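Local coordinates for yuaD protein (Bacillus subtilis, PDB 1ORU) that is of unknown function but carries a MOSC domain and may bind molybdenum and pyridoxal phosphate, possibly in metal-sulfur cluster biosynthesis, at residues Leu46-Gly51 with Asn65-Ser70; Ile69-Ile74 with Pro104-Leu109; Pro91-Ala96 with Glu137-Tyr142; Gly127-Cys132 with Gly159-Val164; Pro131-Gly136 with Ala152-Ala157. All blocks are in the same frame, centred on the assembly; numbering follows the deposited sequence. Where two conformers were deposited one is given.

In the fold
All five interactions lie within the MOSC domain, and together they illustrate how a curled sheet and its helical crossover are tied through a few shared residues. Interaction 4 is central to the series. Its centre is about 8 Å from that of interaction 2, whose strand 69-73 neighbours strand 163-169, and about 10 Å from that of interaction 5, with which it shares Pro-131 and Cys-132. Asn-129 of interaction 4 receives Arg-67 of interaction 1, whose centre is about 14 Å from that of interaction 4 and which binds a sulfate. Arg-161 reaches the backbone of Leu-94 in interaction 3. Interactions 3 and 5 both use helix 133-142, their centres about 10 Å apart, and meet at Phe-153.

Interaction 1 of 5, residues Leu46-Gly51 with Asn65-Ser70; sequences LTKKAG and NRRQIS. With SO4 (sulfate ion), chain C.
The side chain of Lys-48 leaves its backbone with CG lodged between the backbone N and the carbonyl carbon (chi1 64°), while Asn-65 swings CG opposite its own N (chi1 178°), and the two side chains cross at about a right angle. The contact joins the small antiparallel pair 47-49/62-64 of the MOSC domain to the loop that leads into strand 69-73. At its base Asn-65 N donates to Leu-46 O over 2.8 Å, approaching from above the carbonyl plane. Next to this bond Asn-65 CB rests on the backbone of Thr-47, 3.6 Å from Thr-47 C. The methylenes of the lysine follow: Lys-48 CG lies 3.9 Å from Asn-65 CA, and Lys-48 CD passes Asn-65 OD1 at 4.0 Å. The amide nitrogen of Asn-65 is engaged elsewhere, by the carbonyls of His-43 and Gly-45, which fixes how the amide is turned. Within the loop, Gln-68 NE2 binds Asn-65 O over 3.0 Å, nearly in line with the C=O bond, and a classic beta bulge sets Gln-68 and Ile-69 opposite Cys-165 as the chain enters the large sheet. Lys-48 NZ forms a salt bridge with Glu-54 and comes within 4.2 Å of Arg-67 CD; the far end of that arginine is hydrogen-bonded to Asn-129. Leu-46 packs on Leu-46 of the second subunit, so the contact borders the dimer interface. A sulfate, likely taken up from the crystallisation medium, completes the polar end: Lys-48 NZ binds its O3 at 2.8 Å, and Arg-67 NE stands 3.8 Å from its O2.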
# COMPACT_ATOMS: atom_id res chain seq x y z
N LEU A 46 14.22 3.93 -2.95
CA LEU A 46 13.63 3.43 -1.71
C LEU A 46 12.88 4.57 -1.03
O LEU A 46 11.85 4.36 -0.40
CB LEU A 46 14.74 2.92 -0.78
CG LEU A 46 14.37 2.57 0.66
CD1 LEU A 46 13.47 1.34 0.68
CD2 LEU A 46 15.63 2.31 1.48
N THR A 47 13.41 5.78 -1.16
CA THR A 47 12.80 6.94 -0.52
C THR A 47 12.50 8.08 -1.48
O THR A 47 12.90 8.07 -2.64
CB THR A 47 13.71 7.49 0.59
OG1 THR A 47 14.92 7.99 0.00
CG2 THR A 47 14.07 6.39 1.58
N LYS A 48 11.77 9.07 -0.96
CA LYS A 48 11.41 10.26 -1.71
C LYS A 48 11.22 11.39 -0.70
O LYS A 48 11.15 11.14 0.51
CB LYS A 48 10.11 10.05 -2.48
CG LYS A 48 8.89 9.82 -1.59
CD LYS A 48 7.60 10.08 -2.35
CE LYS A 48 7.46 11.55 -2.69
NZ LYS A 48 6.20 11.86 -3.40
N LYS A 49 11.14 12.62 -1.19
CA LYS A 49 10.92 13.76 -0.32
C LYS A 49 9.42 14.04 -0.27
O LYS A 49 8.76 14.04 -1.31
CB LYS A 49 11.68 14.98 -0.85
CG LYS A 49 13.18 14.77 -0.92
CD LYS A 49 13.87 15.93 -1.62
CE LYS A 49 15.35 15.65 -1.81
NZ LYS A 49 16.05 16.73 -2.57
N ALA A 50 8.90 14.27 0.93
CA ALA A 50 7.47 14.53 1.10
C ALA A 50 7.07 15.83 0.43
O ALA A 50 7.84 16.79 0.38
CB ALA A 50 7.12 14.57 2.58
N GLY A 51 5.85 15.86 -0.09
CA GLY A 51 5.35 17.06 -0.74
C GLY A 51 3.87 17.23 -0.48
O GLY A 51 3.35 16.77 0.54
N ASN A 65 9.36 5.62 -0.55
CA ASN A 65 8.82 5.95 -1.87
C ASN A 65 7.71 4.98 -2.29
O ASN A 65 7.96 3.91 -2.85
CB ASN A 65 9.94 5.95 -2.91
CG ASN A 65 9.44 6.24 -4.31
OD1 ASN A 65 8.38 6.85 -4.49
ND2 ASN A 65 10.19 5.82 -5.32
N ARG A 66 6.49 5.40 -2.01
CA ARG A 66 5.29 4.64 -2.30
C ARG A 66 4.83 4.76 -3.76
O ARG A 66 4.18 3.87 -4.30
CB ARG A 66 4.19 5.14 -1.37
CG ARG A 66 2.87 4.46 -1.52
CD ARG A 66 1.80 5.28 -0.81
NE ARG A 66 0.57 4.51 -0.68
CZ ARG A 66 -0.64 5.05 -0.63
NH1 ARG A 66 -0.79 6.36 -0.71
NH2 ARG A 66 -1.70 4.26 -0.49
N ARG A 67 5.16 5.88 -4.39
CA ARG A 67 4.77 6.14 -5.77
C ARG A 67 5.90 5.81 -6.74
O ARG A 67 6.48 6.69 -7.37
CB ARG A 67 4.35 7.61 -5.90
CG ARG A 67 3.15 7.98 -5.02
CD ARG A 67 3.01 9.49 -4.85
NE ARG A 67 2.90 10.16 -6.14
CZ ARG A 67 1.78 10.28 -6.84
NH1 ARG A 67 0.64 9.79 -6.36
NH2 ARG A 67 1.79 10.86 -8.03
N GLN A 68 6.21 4.52 -6.85
CA GLN A 68 7.29 4.05 -7.72
C GLN A 68 6.94 3.96 -9.19
O GLN A 68 7.76 4.26 -10.05
CB GLN A 68 7.78 2.69 -7.23
CG GLN A 68 8.49 2.75 -5.90
CD GLN A 68 8.74 1.37 -5.30
OE1 GLN A 68 8.83 0.38 -6.02
NE2 GLN A 68 8.86 1.31 -3.98
N ILE A 69 5.71 3.53 -9.49
CA ILE A 69 5.27 3.37 -10.88
C ILE A 69 3.91 4.01 -11.06
O ILE A 69 3.00 3.81 -10.25
CB ILE A 69 5.16 1.87 -11.26
CG1 ILE A 69 6.51 1.17 -11.07
CG2 ILE A 69 4.70 1.74 -12.71
CD1 ILE A 69 7.60 1.62 -12.04
N SER A 70 3.76 4.79 -12.13
CA SER A 70 2.50 5.46 -12.41
C SER A 70 1.83 4.79 -13.60
O SER A 70 2.47 4.57 -14.63
CB SER A 70 2.75 6.93 -12.72
OG SER A 70 1.54 7.59 -13.04
S SO4 C . 5.75 14.10 -6.39
O1 SO4 C . 6.38 13.14 -7.34
O2 SO4 C . 4.34 13.71 -6.18
O3 SO4 C . 6.48 14.09 -5.10
O4 SO4 C . 5.82 15.46 -6.97

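Interaction 2 of 5, residues Ile69-Ile74 with Pro104-Leu109; sequences ISIVSI and PDLTSL
Leu-106 reaches from a short 3-10 turn onto strand 69-73, and its side chain accounts for nearly every touch of this contact. Its first carbon already meets the strand: Leu-106 CB lies 3.9 Å from Ser-73 CB. From there CG stands opposite the backbone N (chi1 171°), a torsion that extends the branch toward the strand. The CD2 methyl does most of the work, settling against the peptide that joins Val-72 to Ser-73, with Leu-106 CD2 3.5 Å from Val-72 C and equally 3.5 Å from Ser-73 N. The same methyl then finds an apolar neighbour, Ile-71 CG2, at 3.8 Å, the two side chains crossing at about a right angle. A single methyl thus covers a peptide group and an isoleucine branch at once, without any hydrogen bond between the segments. The turn behind the leucine is closed by Leu-109 N, which donates to Leu-106 O over 2.9 Å. Where the strand ends, Ser-73 takes over as N-cap of helix 74-84: its OG, held between backbone N and carbonyl carbon (chi1 89°), is hydrogen-bonded to Glu-76 N and to Met-103 O, so this buried hydroxyl links the helix start to the loop just ahead of Pro-104. Next to the leucine, Thr-107 OG1 bonds to Gly-162 N, and Leu-106 itself rests on Ile-163. Strand 69-73 runs between its parallel neighbour 98-101 and the antiparallel strand 163-169, with helix 74-84 making the beta-alpha-beta crossover to 98-101 and the 3-10 turn packed where that helix begins.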
# COMPACT_ATOMS: atom_id res chain seq x y z
N ILE A 69 5.71 3.53 -9.49
CA ILE A 69 5.27 3.37 -10.88
C ILE A 69 3.91 4.01 -11.06
O ILE A 69 3.00 3.81 -10.25
CB ILE A 69 5.16 1.87 -11.26
CG1 ILE A 69 6.51 1.17 -11.07
CG2 ILE A 69 4.70 1.74 -12.71
CD1 ILE A 69 7.60 1.62 -12.04
N SER A 70 3.76 4.79 -12.13
CA SER A 70 2.50 5.46 -12.41
C SER A 70 1.83 4.79 -13.60
O SER A 70 2.47 4.57 -14.63
CB SER A 70 2.75 6.93 -12.72
OG SER A 70 1.54 7.59 -13.04
N ILE A 71 0.54 4.46 -13.46
CA ILE A 71 -0.20 3.81 -14.53
C ILE A 71 -1.49 4.54 -14.90
O ILE A 71 -2.22 5.02 -14.03
CB ILE A 71 -0.60 2.36 -14.15
CG1 ILE A 71 0.62 1.57 -13.67
CG2 ILE A 71 -1.25 1.67 -15.35
CD1 ILE A 71 0.29 0.14 -13.28
N VAL A 72 -1.77 4.62 -16.20
CA VAL A 72 -3.00 5.23 -16.69
C VAL A 72 -3.57 4.29 -17.75
O VAL A 72 -2.84 3.49 -18.33
CB VAL A 72 -2.77 6.62 -17.36
CG1 VAL A 72 -2.16 7.58 -16.35
CG2 VAL A 72 -1.87 6.49 -18.59
N SER A 73 -4.87 4.37 -17.99
CA SER A 73 -5.45 3.52 -19.01
C SER A 73 -5.82 4.40 -20.20
O SER A 73 -6.21 5.56 -20.02
CB SER A 73 -6.69 2.79 -18.48
OG SER A 73 -7.87 3.55 -18.66
N ILE A 74 -5.67 3.86 -21.40
CA ILE A 74 -6.00 4.60 -22.61
C ILE A 74 -7.46 5.04 -22.55
O ILE A 74 -7.79 6.17 -22.93
CB ILE A 74 -5.80 3.71 -23.87
CG1 ILE A 74 -4.31 3.34 -24.02
CG2 ILE A 74 -6.33 4.43 -25.11
CD1 ILE A 74 -3.38 4.53 -24.14
N PRO A 104 -11.04 0.25 -18.53
CA PRO A 104 -11.81 1.49 -18.49
C PRO A 104 -12.10 2.05 -17.10
O PRO A 104 -12.50 3.21 -16.95
CB PRO A 104 -13.09 1.13 -19.27
CG PRO A 104 -13.24 -0.33 -19.01
CD PRO A 104 -11.81 -0.83 -19.15
N ASP A 105 -11.91 1.22 -16.07
CA ASP A 105 -12.14 1.65 -14.70
C ASP A 105 -10.89 1.42 -13.85
O ASP A 105 -10.99 1.12 -12.65
CB ASP A 105 -13.32 0.90 -14.09
CG ASP A 105 -14.65 1.34 -14.68
OD1 ASP A 105 -14.97 2.55 -14.57
OD2 ASP A 105 -15.36 0.49 -15.24
N LEU A 106 -9.73 1.57 -14.47
CA LEU A 106 -8.45 1.38 -13.80
C LEU A 106 -8.31 2.12 -12.48
O LEU A 106 -7.82 1.56 -11.49
CB LEU A 106 -7.31 1.84 -14.71
CG LEU A 106 -5.92 1.90 -14.06
CD1 LEU A 106 -5.43 0.49 -13.75
CD2 LEU A 106 -4.95 2.62 -15.00
N THR A 107 -8.73 3.37 -12.46
CA THR A 107 -8.61 4.18 -11.26
C THR A 107 -9.29 3.57 -10.04
O THR A 107 -8.90 3.85 -8.90
CB THR A 107 -9.13 5.61 -11.53
OG1 THR A 107 -8.40 6.18 -12.63
CG2 THR A 107 -8.94 6.50 -10.30
N SER A 108 -10.28 2.72 -10.27
CA SER A 108 -10.99 2.08 -9.16
C SER A 108 -10.31 0.82 -8.63
O SER A 108 -10.75 0.26 -7.63
CB SER A 108 -12.42 1.72 -9.57
OG SER A 108 -13.18 2.89 -9.82
N LEU A 109 -9.25 0.36 -9.29
CA LEU A 109 -8.55 -0.84 -8.84
C LEU A 109 -8.13 -0.64 -7.38
O LEU A 109 -7.36 0.27 -7.07
CB LEU A 109 -7.33 -1.11 -9.71
CG LEU A 109 -6.61 -2.44 -9.47
CD1 LEU A 109 -7.52 -3.60 -9.86
CD2 LEU A 109 -5.33 -2.48 -10.28

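Interaction 3 of 5, residues Pro91-Ala96 with Glu137-Tyr142; sequences PEWLGA and EVIQSY
Trp-93 lays one face of its indole against one face of the Tyr-142 ring, two flat plates forming an offset stack. Its CG stands anti to the carbonyl carbon (chi1 -56°), which sends the indole toward the helix. The phenol and the five-membered ring have centroids 4.0 Å apart and planes only 13° from parallel. The overlap is displaced: Trp-93 NE1 lies over the rim of the phenol, 3.3 Å from Tyr-142 CE2, while the six-membered side of the indole slides beneath the other end, Trp-93 CZ2 being 3.6 Å from Tyr-142 CG. At the root of the indole a smaller bump fits in: Val-138 CG1 fills the corner between Trp-93 CB, 4.0 Å away, and the edge of the Tyr-142 ring, in whose plane it sits. Helix 133-142 thus offers Val-138, Ile-139 and Tyr-142, spaced i, i+1 and i+4, as one ridged surface, and the loop segment 91-96 ahead of strand 98-101 in the MOSC domain is pressed onto it through its tryptophan. Ile-139 crosses the indole at about a right angle, with its CG1 4.2 Å from Trp-93 CE3. Its tip goes further, meeting the end of Leu-94, and both residues then touch Phe-153 of helix 149-156. With the indole of Trp-93 cut back to an alanine here, Tyr-142 would probably lose the ring it stacks on and be freer to turn, and a gap would open beside Ile-139. A water joins the outer rims of the two rings: it lies in the indole plane, accepts from Trp-93 NE1 at 3.1 Å, and is 3.2 Å from Tyr-142 OH.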
# COMPACT_ATOMS: atom_id res chain seq x y z
N PRO A 91 -0.37 9.74 -22.49
CA PRO A 91 0.13 9.27 -21.19
C PRO A 91 1.40 10.01 -20.77
O PRO A 91 1.61 10.26 -19.58
CB PRO A 91 0.37 7.78 -21.43
CG PRO A 91 -0.74 7.43 -22.40
CD PRO A 91 -0.68 8.60 -23.37
N GLU A 92 2.24 10.35 -21.75
CA GLU A 92 3.50 11.05 -21.49
C GLU A 92 3.29 12.36 -20.75
O GLU A 92 4.05 12.71 -19.84
CB GLU A 92 4.24 11.33 -22.80
CG GLU A 92 4.68 10.09 -23.56
CD GLU A 92 3.74 9.72 -24.68
OE1 GLU A 92 2.51 9.66 -24.45
OE2 GLU A 92 4.23 9.47 -25.81
N TRP A 93 2.25 13.09 -21.15
CA TRP A 93 1.95 14.38 -20.54
C TRP A 93 1.59 14.23 -19.07
O TRP A 93 1.78 15.16 -18.28
CB TRP A 93 0.79 15.05 -21.27
CG TRP A 93 1.00 15.24 -22.74
CD1 TRP A 93 2.18 15.14 -23.42
CD2 TRP A 93 0.01 15.59 -23.70
NE1 TRP A 93 1.98 15.41 -24.75
CE2 TRP A 93 0.66 15.69 -24.95
CE3 TRP A 93 -1.37 15.84 -23.63
CZ2 TRP A 93 -0.03 16.02 -26.12
CZ3 TRP A 93 -2.05 16.17 -24.79
CH2 TRP A 93 -1.37 16.26 -26.03
N LEU A 94 1.07 13.06 -18.71
CA LEU A 94 0.67 12.81 -17.33
C LEU A 94 1.80 12.14 -16.54
O LEU A 94 1.63 11.77 -15.38
CB LEU A 94 -0.58 11.93 -17.29
CG LEU A 94 -1.80 12.46 -18.06
CD1 LEU A 94 -2.94 11.45 -17.97
CD2 LEU A 94 -2.23 13.79 -17.49
N GLY A 95 2.95 11.97 -17.19
CA GLY A 95 4.09 11.35 -16.54
C GLY A 95 3.90 9.87 -16.24
O GLY A 95 4.51 9.33 -15.31
N ALA A 96 3.06 9.21 -17.02
CA ALA A 96 2.80 7.78 -16.80
C ALA A 96 3.98 6.92 -17.24
O ALA A 96 4.72 7.28 -18.16
CB ALA A 96 1.55 7.36 -17.54
N GLU A 137 -1.12 22.01 -16.63
CA GLU A 137 -0.40 23.10 -17.28
C GLU A 137 0.33 22.58 -18.52
O GLU A 137 0.53 23.32 -19.48
CB GLU A 137 0.57 23.73 -16.29
CG GLU A 137 -0.15 24.24 -15.05
CD GLU A 137 0.76 24.91 -14.05
OE1 GLU A 137 1.72 24.26 -13.59
OE2 GLU A 137 0.51 26.09 -13.73
N VAL A 138 0.71 21.31 -18.49
CA VAL A 138 1.37 20.68 -19.62
C VAL A 138 0.34 20.53 -20.74
O VAL A 138 0.60 20.86 -21.90
CB VAL A 138 1.92 19.28 -19.26
CG1 VAL A 138 2.43 18.57 -20.51
CG2 VAL A 138 3.04 19.42 -18.24
N ILE A 139 -0.84 20.03 -20.39
CA ILE A 139 -1.90 19.85 -21.37
C ILE A 139 -2.24 21.21 -21.98
O ILE A 139 -2.50 21.32 -23.19
CB ILE A 139 -3.15 19.23 -20.73
CG1 ILE A 139 -2.84 17.80 -20.26
CG2 ILE A 139 -4.30 19.21 -21.73
CD1 ILE A 139 -3.92 17.15 -19.40
N GLN A 140 -2.25 22.24 -21.15
CA GLN A 140 -2.56 23.58 -21.61
C GLN A 140 -1.59 24.02 -22.70
O GLN A 140 -2.00 24.62 -23.69
CB GLN A 140 -2.49 24.58 -20.44
CG GLN A 140 -2.71 26.03 -20.86
CD GLN A 140 -4.15 26.31 -21.25
OE1 GLN A 140 -4.99 26.56 -20.39
NE2 GLN A 140 -4.44 26.25 -22.54
N SER A 141 -0.30 23.71 -22.53
CA SER A 141 0.70 24.11 -23.51
C SER A 141 0.49 23.48 -24.89
O SER A 141 0.99 24.01 -25.89
CB SER A 141 2.12 23.80 -22.99
OG SER A 141 2.39 22.41 -22.93
N TYR A 142 -0.23 22.37 -24.95
CA TYR A 142 -0.49 21.71 -26.23
C TYR A 142 -1.75 22.25 -26.89
O TYR A 142 -2.00 22.01 -28.07
CB TYR A 142 -0.60 20.19 -26.04
CG TYR A 142 0.74 19.54 -25.83
CD1 TYR A 142 1.60 19.29 -26.90
CD2 TYR A 142 1.18 19.21 -24.54
CE1 TYR A 142 2.86 18.74 -26.70
CE2 TYR A 142 2.44 18.66 -24.33
CZ TYR A 142 3.28 18.43 -25.41
OH TYR A 142 4.53 17.91 -25.20
O HOH W 1 4.25 15.16 -26.78

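Interaction 4 of 5, residues Gly127-Cys132 with Gly159-Val164; sequences GENDPC and GIRGIV
Glu-128 and Ile-163 form an antiparallel non-hydrogen-bonded pair, flanked by two backbone bonds: Val-164 N donates to Gly-127 O at 3.0 Å, and Asn-129 N to Gly-162 O at 2.9 Å. Beyond this pairing the chains splay apart, and side chains and water take over. At the centre of the contact Asn-129 sets ND2 over the middle of one face of the Arg-161 guanidinium, its amide tilted 39° to it, with Asn-129 ND2 standing 3.2 Å from Arg-161 CZ. Both groups are donors here, so they pack without a hydrogen bond, and each looks elsewhere for acceptors. Asn-129 ND2 donates to a water at 3.0 Å and OD1 accepts from Arg-67, while Arg-161 NH2 bonds to Leu-94 O. A bend at chi2 (-123°) brings the arginine chain against the loop after strand 122-128, with Arg-161 CD within 3.2 Å of Asn-129 O and 4.0 Å of Pro-131 CB. On its other flank Asn-129 meets Val-164 CG1. A second water is held by the backbone, donating to Asn-129 O over 2.7 Å and to Gly-162 O. Replacing Arg-161 by a methionine would probably leave Leu-94 O without this donor and the Asn-129 amide without the flat group under ND2, held then by Arg-67 and water. Strands 122-128 and 163-169 are antiparallel neighbours in the curled mixed sheet of the MOSC domain, and their pairing at this end marks where the chain leaves the sheet for the two helices 133-142 and 149-156 and then returns to it.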
# COMPACT_ATOMS: atom_id res chain seq x y z
N GLY A 127 -3.22 2.48 -4.89
CA GLY A 127 -4.33 3.41 -4.99
C GLY A 127 -4.33 4.50 -6.03
O GLY A 127 -3.43 4.61 -6.87
N GLU A 128 -5.36 5.33 -5.96
CA GLU A 128 -5.56 6.43 -6.89
C GLU A 128 -4.47 7.47 -6.91
O GLU A 128 -3.92 7.84 -5.87
CB GLU A 128 -6.87 7.15 -6.60
CG GLU A 128 -8.11 6.29 -6.62
CD GLU A 128 -9.37 7.12 -6.48
OE1 GLU A 128 -10.46 6.53 -6.29
OE2 GLU A 128 -9.27 8.37 -6.54
N ASN A 129 -4.17 7.97 -8.10
CA ASN A 129 -3.19 9.02 -8.26
C ASN A 129 -4.02 10.29 -8.34
O ASN A 129 -4.72 10.53 -9.33
CB ASN A 129 -2.39 8.80 -9.54
CG ASN A 129 -1.24 9.77 -9.69
OD1 ASN A 129 -0.83 10.42 -8.72
ND2 ASN A 129 -0.72 9.88 -10.91
N ASP A 130 -3.96 11.11 -7.29
CA ASP A 130 -4.72 12.35 -7.24
C ASP A 130 -4.17 13.37 -8.23
O ASP A 130 -2.97 13.64 -8.25
CB ASP A 130 -4.67 12.92 -5.82
CG ASP A 130 -5.62 14.08 -5.62
OD1 ASP A 130 -6.83 13.91 -5.86
OD2 ASP A 130 -5.15 15.17 -5.22
N PRO A 131 -5.04 13.95 -9.07
CA PRO A 131 -4.61 14.94 -10.06
C PRO A 131 -4.18 16.29 -9.49
O PRO A 131 -4.87 16.88 -8.65
CB PRO A 131 -5.82 15.06 -10.98
CG PRO A 131 -6.97 14.78 -10.08
CD PRO A 131 -6.48 13.63 -9.22
N CYS A 132 -3.02 16.76 -9.94
CA CYS A 132 -2.47 18.03 -9.51
C CYS A 132 -2.41 18.98 -10.70
O CYS A 132 -2.62 18.57 -11.84
CB CYS A 132 -1.07 17.83 -8.92
SG CYS A 132 -1.04 16.81 -7.42
N GLY A 159 -10.82 10.89 -10.25
CA GLY A 159 -11.49 9.61 -10.36
C GLY A 159 -11.17 8.82 -11.62
O GLY A 159 -11.61 7.68 -11.76
N ILE A 160 -10.41 9.41 -12.53
CA ILE A 160 -10.03 8.74 -13.77
C ILE A 160 -8.61 9.12 -14.19
O ILE A 160 -8.29 9.13 -15.37
CB ILE A 160 -10.99 9.09 -14.95
CG1 ILE A 160 -11.06 10.61 -15.15
CG2 ILE A 160 -12.37 8.52 -14.68
CD1 ILE A 160 -11.98 11.04 -16.30
N ARG A 161 -7.76 9.42 -13.22
CA ARG A 161 -6.40 9.82 -13.54
C ARG A 161 -5.39 8.68 -13.36
O ARG A 161 -4.19 8.89 -13.50
CB ARG A 161 -5.99 11.04 -12.70
CG ARG A 161 -4.72 11.72 -13.17
CD ARG A 161 -3.71 11.78 -12.05
NE ARG A 161 -2.44 12.39 -12.44
CZ ARG A 161 -1.54 11.86 -13.25
NH1 ARG A 161 -1.75 10.66 -13.81
NH2 ARG A 161 -0.40 12.50 -13.49
N GLY A 162 -5.88 7.48 -13.06
CA GLY A 162 -4.97 6.35 -12.91
C GLY A 162 -4.55 6.03 -11.48
O GLY A 162 -5.06 6.60 -10.52
N ILE A 163 -3.58 5.13 -11.36
CA ILE A 163 -3.08 4.68 -10.06
C ILE A 163 -1.56 4.71 -9.97
O ILE A 163 -0.86 4.94 -10.97
CB ILE A 163 -3.53 3.22 -9.80
CG1 ILE A 163 -2.90 2.29 -10.85
CG2 ILE A 163 -5.05 3.12 -9.85
CD1 ILE A 163 -3.27 0.82 -10.73
N VAL A 164 -1.06 4.50 -8.76
CA VAL A 164 0.37 4.42 -8.52
C VAL A 164 0.62 3.06 -7.89
O VAL A 164 -0.26 2.52 -7.21
CB VAL A 164 0.88 5.54 -7.58
CG1 VAL A 164 0.98 6.85 -8.35
CG2 VAL A 164 -0.04 5.69 -6.38
O HOH W 2 -8.59 10.25 -9.14
O HOH W 3 -1.65 7.64 -12.69
O HOH W 4 -6.66 8.95 -10.27

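Interaction 5 of 5, residues Pro131-Gly136 with Ala152-Ala157; sequences PCIQPG and AFVRHA
Two helices in the excursion between strands 122-128 and 163-169 pack here, the first turn of helix 133-142 against the C-terminal part of helix 149-156. Their closest backbone approach is at Gly-136, whose CA lies 5.2 Å from Phe-153 CA; a CB on the glycine would be tight against Phe-153 CB, so its bare backbone lets the helices come this near. Phe-153 points into the joint with CG opposite its backbone N (chi1 171°). One edge of its ring faces Cys-132 O, in the ring plane, with CE2 3.6 Å from that oxygen. The same edge atom, Phe-153 CE2, is also 3.9 Å from Pro-135 CB, while Ala-157 CB covers one face toward the rim. Pro-131 CB lies between Phe-153 CE2 (3.9 Å) and Ala-157 CB (4.0 Å), and its CG nears Val-154 O. Nearer the surface, Ile-133 CD1 meets Val-154 CG2 at 3.9 Å, the side chains running at a slant to each other. Phe-153 also touches Ile-80 and Met-84 of helix 74-84 and Leu-94 of the loop before strand 98-101, so helix 149-156 packs on helix 74-84, while Pro-135 of helix 133-142 meets Leu-94.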
# COMPACT_ATOMS: atom_id res chain seq x y z
N PRO A 131 -5.04 13.95 -9.07
CA PRO A 131 -4.61 14.94 -10.06
C PRO A 131 -4.18 16.29 -9.49
O PRO A 131 -4.87 16.88 -8.65
CB PRO A 131 -5.82 15.06 -10.98
CG PRO A 131 -6.97 14.78 -10.08
CD PRO A 131 -6.48 13.63 -9.22
N CYS A 132 -3.02 16.76 -9.94
CA CYS A 132 -2.47 18.03 -9.51
C CYS A 132 -2.41 18.98 -10.70
O CYS A 132 -2.62 18.57 -11.84
CB CYS A 132 -1.07 17.83 -8.92
SG CYS A 132 -1.04 16.81 -7.42
N ILE A 133 -2.11 20.25 -10.44
CA ILE A 133 -2.06 21.24 -11.51
C ILE A 133 -0.98 21.12 -12.59
O ILE A 133 -1.22 21.47 -13.74
CB ILE A 133 -1.98 22.66 -10.89
CG1 ILE A 133 -2.47 23.70 -11.90
CG2 ILE A 133 -0.56 22.97 -10.46
CD1 ILE A 133 -3.98 23.68 -12.11
N GLN A 134 0.20 20.61 -12.22
CA GLN A 134 1.31 20.48 -13.16
C GLN A 134 0.95 19.84 -14.51
O GLN A 134 1.14 20.45 -15.56
CB GLN A 134 2.47 19.73 -12.52
CG GLN A 134 3.04 20.41 -11.28
CD GLN A 134 3.55 21.81 -11.56
OE1 GLN A 134 2.80 22.68 -12.01
NE2 GLN A 134 4.82 22.04 -11.28
N PRO A 135 0.42 18.60 -14.49
CA PRO A 135 0.07 17.97 -15.77
C PRO A 135 -0.96 18.80 -16.53
O PRO A 135 -0.97 18.83 -17.76
CB PRO A 135 -0.50 16.61 -15.34
CG PRO A 135 0.25 16.33 -14.07
CD PRO A 135 0.21 17.67 -13.37
N GLY A 136 -1.82 19.48 -15.78
CA GLY A 136 -2.83 20.32 -16.40
C GLY A 136 -2.19 21.45 -17.18
O GLY A 136 -2.65 21.81 -18.27
N ALA A 152 -9.19 22.83 -15.51
CA ALA A 152 -10.16 21.90 -16.09
C ALA A 152 -9.69 20.46 -15.90
O ALA A 152 -10.49 19.56 -15.65
CB ALA A 152 -10.35 22.20 -17.58
N PHE A 153 -8.38 20.25 -16.01
CA PHE A 153 -7.82 18.92 -15.84
C PHE A 153 -8.04 18.45 -14.40
O PHE A 153 -8.54 17.35 -14.17
CB PHE A 153 -6.32 18.92 -16.15
CG PHE A 153 -5.62 17.65 -15.78
CD1 PHE A 153 -5.77 16.50 -16.55
CD2 PHE A 153 -4.82 17.59 -14.63
CE1 PHE A 153 -5.14 15.31 -16.19
CE2 PHE A 153 -4.19 16.40 -14.26
CZ PHE A 153 -4.35 15.26 -15.05
N VAL A 154 -7.66 19.28 -13.44
CA VAL A 154 -7.80 18.94 -12.02
C VAL A 154 -9.24 18.55 -11.69
O VAL A 154 -9.48 17.64 -10.90
CB VAL A 154 -7.38 20.11 -11.12
CG1 VAL A 154 -7.62 19.76 -9.66
CG2 VAL A 154 -5.92 20.43 -11.35
N ARG A 155 -10.18 19.24 -12.31
CA ARG A 155 -11.60 18.99 -12.08
C ARG A 155 -12.10 17.71 -12.77
O ARG A 155 -12.71 16.85 -12.13
CB ARG A 155 -12.42 20.19 -12.58
CG ARG A 155 -13.92 20.05 -12.42
CD ARG A 155 -14.64 21.19 -13.12
NE ARG A 155 -16.09 21.15 -12.90
CZ ARG A 155 -16.95 21.98 -13.48
NH1 ARG A 155 -16.52 22.91 -14.32
NH2 ARG A 155 -18.25 21.88 -13.22
N HIS A 156 -11.85 17.59 -14.06
CA HIS A 156 -12.34 16.44 -14.81
C HIS A 156 -11.53 15.15 -14.73
O HIS A 156 -12.03 14.09 -15.09
CB HIS A 156 -12.53 16.83 -16.28
CG HIS A 156 -13.63 17.83 -16.49
ND1 HIS A 156 -13.41 19.09 -17.00
CD2 HIS A 156 -14.97 17.74 -16.27
CE1 HIS A 156 -14.56 19.74 -17.08
NE2 HIS A 156 -15.52 18.94 -16.65
N ALA A 157 -10.29 15.23 -14.24
CA ALA A 157 -9.45 14.04 -14.15
C ALA A 157 -9.67 13.27 -12.85
O ALA A 157 -9.30 12.10 -12.73
CB ALA A 157 -7.98 14.43 -14.28